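Local coordinates for RTX toxin (Vibrio vulnificus CMCP6, PDB 6A7H), which acts as an endopeptidase specific for the small GTPases Ras and Rap1, inactivating them, and probably contributes to virulence as part of a toxin, at residues A[333-338]-A[386-391]; A[337-342]-A[433-438]. All coordinates share one frame; numbering follows the deposited sequence.

Interaction 1 of 2, residues A[333-338]-A[386-391]; sequences VTVIGL and RIVALD
I336 and I387 are paired at the middle of two parallel strands, 333-338 and 386-391, whose short axes cross at -30°. Five backbone hydrogen bonds join them, and V388 N to I336 O measures 2.8 Å. The last bond, L390 N to L338 O, is more bent: 142° at the hydrogen, with the donor above the carbonyl plane.

On one face, V335 CG1 touches V388 CG2 at 3.7 Å, and the two side chains cross at about a right angle. V335 CG1 lies anti to its backbone N (chi1 166°), which carries it over to V388. On the same face, L390 CD1 lies 3.6 Å from G337 CA, over a glycine that has no side chain there.

I336, L338, I387 and A389 line the other face. Here L338 CD1 reaches I387 CG2 at 3.9 Å. Helix 374-383 covers L338 and I387.

R386 runs out extended. V388 CG1 lies 3.6 Å above the plane of its guanidinium, offset toward the rim, and D351 of helix 343-356 makes a salt bridge with R386 NH2.

Parallel neighbours joined through intervening helices are characteristic of a beta-alpha-beta crossover in an alpha/beta domain.

Interaction 2 of 2, residues A[337-342]-A[433-438]; sequences GLLHLR and AIYGKA
The H340 imidazole meets I434 at its edge: I434 CG2 lies near the ring plane, 3.7 Å from CE1. At the edge too, and in plane, is L338 CA from its own segment. The ring and the I434 side chain cross obliquely. H340 CG sits beside the backbone N (chi1 -51°), and this turns the ring back toward strand 430-436. On the ring, NE2 is hydrogen-bonded to E309 OE1, at the end of the neighbouring strand 304-309.

The second flat group is the Y435 phenol. L339 CD2 approaches it obliquely, 3.9 Å from CD2 of the ring. L339 CD1 also lies close, 4.1 Å from Y435 CE2, so both methyls meet the CD2-CE2 side of the phenol, and the two side chains cross at about a right angle. Helix 405-422 packs on Y435 through A418 and L422.

Both groups sit at the C-terminal ends of adjacent parallel strands, where an alpha/beta sheet gives way to loops. Within these segments the pairing begins at G337 and A433, with their CA atoms only 4.1 Å apart. I434 N then bonds to G337 O at 2.8 Å, the donor tilted 32° from the carbonyl plane. L339 N closes the pairing on I434 O at 3.0 Å, in a much straighter approach to the carbonyl.

Past this bond the two chains part. A type I turn from L338 to L341 bends the chain, and R342 holds the N-cap position of helix 343-356. With CG swung opposite the backbone N (chi1 -175°), the L339 side chain extends across to the other strand. Its CD2 rests 3.5 Å from G436 N. L318 of helix 316-323 touches L338, H340 and I434.

In the fold
Interactions 1 and 2 use the two edges of strand 333-338 in one four-stranded parallel sheet, and they share G337 and L338. Their centres lie about 9 Å apart. Both are mainly buried. Interaction 1 joins the strand to the outermost strand 386-391. It is a longer run of backbone bonds with aliphatic contacts, and R386 gives it an exposed charged end. Interaction 2 joins the strand to the inner strand 430-436. It has fewer backbone bonds and more contact from the turn beyond the strand. Two aromatic rings take part, H340 from the turn and Y435 from strand 430-436. The two also touch directly: L390 CD1 meets Y435 OH, and D391 N probably bonds to L341 O.

Interaction 1 of 2, residues A[333-338]-A[386-391]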
# COMPACT_ATOMS: atom_id res chain seq x y z
N VAL A 333 -0.99 -30.36 -4.45
CA VAL A 333 -1.37 -29.00 -4.05
C VAL A 333 -1.50 -28.91 -2.53
O VAL A 333 -2.17 -29.74 -1.92
CB VAL A 333 -2.69 -28.56 -4.73
CG1 VAL A 333 -3.13 -27.18 -4.24
CG2 VAL A 333 -2.52 -28.56 -6.24
N THR A 334 -0.86 -27.93 -1.92
CA THR A 334 -0.93 -27.81 -0.46
C THR A 334 -1.34 -26.41 -0.05
O THR A 334 -1.47 -26.12 1.14
CB THR A 334 0.41 -28.16 0.21
OG1 THR A 334 1.42 -27.25 -0.25
CG2 THR A 334 0.83 -29.60 -0.10
N VAL A 335 -1.53 -25.55 -1.04
CA VAL A 335 -1.84 -24.15 -0.80
C VAL A 335 -2.91 -23.65 -1.76
O VAL A 335 -2.84 -23.87 -2.97
CB VAL A 335 -0.59 -23.28 -0.94
CG1 VAL A 335 -0.97 -21.80 -1.03
CG2 VAL A 335 0.37 -23.52 0.24
N ILE A 336 -3.91 -22.96 -1.19
CA ILE A 336 -4.95 -22.31 -1.97
C ILE A 336 -4.88 -20.79 -1.81
O ILE A 336 -4.92 -20.27 -0.70
CB ILE A 336 -6.33 -22.81 -1.54
CG1 ILE A 336 -6.48 -24.29 -1.91
CG2 ILE A 336 -7.40 -21.96 -2.19
CD1 ILE A 336 -7.47 -25.05 -1.03
N GLY A 337 -4.75 -20.07 -2.92
CA GLY A 337 -4.61 -18.63 -2.83
C GLY A 337 -5.84 -17.88 -3.31
O GLY A 337 -6.43 -18.21 -4.35
N LEU A 338 -6.21 -16.86 -2.55
CA LEU A 338 -7.40 -16.07 -2.84
C LEU A 338 -7.04 -14.60 -2.97
O LEU A 338 -6.55 -14.00 -2.00
CB LEU A 338 -8.46 -16.25 -1.74
CG LEU A 338 -8.91 -17.67 -1.37
CD1 LEU A 338 -10.03 -17.63 -0.35
CD2 LEU A 338 -9.32 -18.50 -2.61
N ARG A 386 -3.32 -25.10 3.35
CA ARG A 386 -3.31 -23.73 3.83
C ARG A 386 -3.98 -22.80 2.82
O ARG A 386 -3.69 -22.87 1.64
CB ARG A 386 -1.88 -23.27 4.11
CG ARG A 386 -1.83 -21.91 4.78
CD ARG A 386 -0.41 -21.45 5.05
NE ARG A 386 -0.41 -20.18 5.79
CZ ARG A 386 0.52 -19.24 5.65
NH1 ARG A 386 1.52 -19.42 4.79
NH2 ARG A 386 0.45 -18.12 6.36
N ILE A 387 -4.87 -21.94 3.30
CA ILE A 387 -5.40 -20.87 2.46
C ILE A 387 -4.62 -19.58 2.71
O ILE A 387 -4.43 -19.20 3.86
CB ILE A 387 -6.89 -20.61 2.73
CG1 ILE A 387 -7.71 -21.85 2.39
CG2 ILE A 387 -7.37 -19.35 1.97
CD1 ILE A 387 -9.15 -21.72 2.76
N VAL A 388 -4.19 -18.91 1.64
CA VAL A 388 -3.46 -17.66 1.80
C VAL A 388 -4.13 -16.49 1.06
O VAL A 388 -4.64 -16.62 -0.06
CB VAL A 388 -1.99 -17.80 1.33
CG1 VAL A 388 -1.24 -18.73 2.27
CG2 VAL A 388 -1.89 -18.29 -0.11
N ALA A 389 -4.17 -15.35 1.75
CA ALA A 389 -4.75 -14.13 1.20
C ALA A 389 -3.74 -13.46 0.28
O ALA A 389 -2.56 -13.34 0.63
CB ALA A 389 -5.17 -13.22 2.31
N LEU A 390 -4.17 -13.04 -0.90
CA LEU A 390 -3.19 -12.62 -1.90
C LEU A 390 -3.22 -11.14 -2.25
O LEU A 390 -2.34 -10.66 -2.97
CB LEU A 390 -3.37 -13.45 -3.17
CG LEU A 390 -2.97 -14.92 -3.05
CD1 LEU A 390 -3.24 -15.68 -4.33
CD2 LEU A 390 -1.50 -15.02 -2.66
N ASP A 391 -4.22 -10.40 -1.78
CA ASP A 391 -4.35 -9.00 -2.19
C ASP A 391 -3.53 -8.06 -1.30
O ASP A 391 -3.27 -8.35 -0.13
CB ASP A 391 -5.83 -8.57 -2.18
CG ASP A 391 -6.10 -7.36 -3.08
OD1 ASP A 391 -5.15 -6.89 -3.76
OD2 ASP A 391 -7.26 -6.88 -3.11

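Interaction 2 of 2, residues A[337-342]-A[433-438]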
# COMPACT_ATOMS: atom_id res chain seq x y z
N GLY A 337 -4.75 -20.07 -2.92
CA GLY A 337 -4.61 -18.63 -2.83
C GLY A 337 -5.84 -17.88 -3.31
O GLY A 337 -6.43 -18.21 -4.35
N LEU A 338 -6.21 -16.86 -2.55
CA LEU A 338 -7.40 -16.07 -2.84
C LEU A 338 -7.04 -14.60 -2.97
O LEU A 338 -6.55 -14.00 -2.00
CB LEU A 338 -8.46 -16.25 -1.74
CG LEU A 338 -8.91 -17.67 -1.37
CD1 LEU A 338 -10.03 -17.63 -0.35
CD2 LEU A 338 -9.32 -18.50 -2.61
N LEU A 339 -7.27 -14.01 -4.13
CA LEU A 339 -7.11 -12.56 -4.27
C LEU A 339 -8.23 -11.86 -3.50
O LEU A 339 -8.15 -10.66 -3.22
CB LEU A 339 -7.12 -12.15 -5.76
CG LEU A 339 -6.85 -10.66 -6.04
CD1 LEU A 339 -5.46 -10.20 -5.51
CD2 LEU A 339 -7.03 -10.35 -7.51
N HIS A 340 -9.26 -12.61 -3.14
CA HIS A 340 -10.44 -12.07 -2.46
C HIS A 340 -10.16 -11.47 -1.08
O HIS A 340 -10.90 -10.61 -0.60
CB HIS A 340 -11.51 -13.17 -2.33
CG HIS A 340 -11.81 -13.88 -3.61
ND1 HIS A 340 -10.96 -14.82 -4.16
CD2 HIS A 340 -12.87 -13.79 -4.45
CE1 HIS A 340 -11.48 -15.28 -5.29
NE2 HIS A 340 -12.64 -14.67 -5.49
N LEU A 341 -9.09 -11.93 -0.44
CA LEU A 341 -8.72 -11.48 0.89
C LEU A 341 -7.36 -10.77 0.90
O LEU A 341 -6.45 -11.14 0.14
CB LEU A 341 -8.71 -12.66 1.86
CG LEU A 341 -10.04 -13.41 1.94
CD1 LEU A 341 -9.92 -14.67 2.83
CD2 LEU A 341 -11.15 -12.48 2.46
N ARG A 342 -7.23 -9.76 1.76
CA ARG A 342 -6.00 -8.99 1.90
C ARG A 342 -5.02 -9.65 2.88
O ARG A 342 -5.40 -10.00 3.99
CB ARG A 342 -6.32 -7.56 2.35
CG ARG A 342 -7.19 -6.82 1.36
CD ARG A 342 -7.41 -5.38 1.78
NE ARG A 342 -7.37 -4.51 0.61
CZ ARG A 342 -8.46 -4.07 -0.01
NH1 ARG A 342 -9.64 -4.41 0.45
NH2 ARG A 342 -8.36 -3.30 -1.07
N ALA A 433 -4.21 -20.75 -7.24
CA ALA A 433 -4.53 -19.40 -6.83
C ALA A 433 -5.63 -18.86 -7.74
O ALA A 433 -5.67 -19.17 -8.93
CB ALA A 433 -3.29 -18.53 -6.88
N ILE A 434 -6.54 -18.09 -7.16
CA ILE A 434 -7.61 -17.49 -7.92
C ILE A 434 -7.46 -15.97 -7.92
O ILE A 434 -7.55 -15.34 -6.86
CB ILE A 434 -8.98 -17.89 -7.36
CG1 ILE A 434 -9.17 -19.41 -7.48
CG2 ILE A 434 -10.09 -17.17 -8.11
CD1 ILE A 434 -10.31 -19.95 -6.65
N TYR A 435 -7.21 -15.42 -9.10
CA TYR A 435 -7.07 -13.97 -9.33
C TYR A 435 -8.17 -13.41 -10.24
O TYR A 435 -8.70 -14.12 -11.10
CB TYR A 435 -5.72 -13.65 -9.96
CG TYR A 435 -4.52 -13.73 -9.04
CD1 TYR A 435 -3.90 -14.95 -8.77
CD2 TYR A 435 -3.99 -12.59 -8.47
CE1 TYR A 435 -2.79 -15.00 -7.93
CE2 TYR A 435 -2.90 -12.64 -7.63
CZ TYR A 435 -2.30 -13.84 -7.37
OH TYR A 435 -1.22 -13.84 -6.53
N GLY A 436 -8.48 -12.14 -10.08
CA GLY A 436 -9.28 -11.44 -11.07
C GLY A 436 -8.46 -11.34 -12.35
O GLY A 436 -7.23 -11.23 -12.29
N LYS A 437 -9.13 -11.38 -13.50
CA LYS A 437 -8.41 -11.48 -14.77
C LYS A 437 -7.49 -10.29 -15.09
O LYS A 437 -6.58 -10.42 -15.91
CB LYS A 437 -9.39 -11.70 -15.93
CG LYS A 437 -9.81 -13.16 -16.10
CD LYS A 437 -10.31 -13.50 -17.52
CE LYS A 437 -10.84 -12.30 -18.29
NZ LYS A 437 -11.10 -12.63 -19.72
N ALA A 438 -7.71 -9.16 -14.44
CA ALA A 438 -6.92 -7.96 -14.71
C ALA A 438 -5.50 -8.06 -14.15
O ALA A 438 -4.56 -7.48 -14.71
CB ALA A 438 -7.62 -6.74 -14.14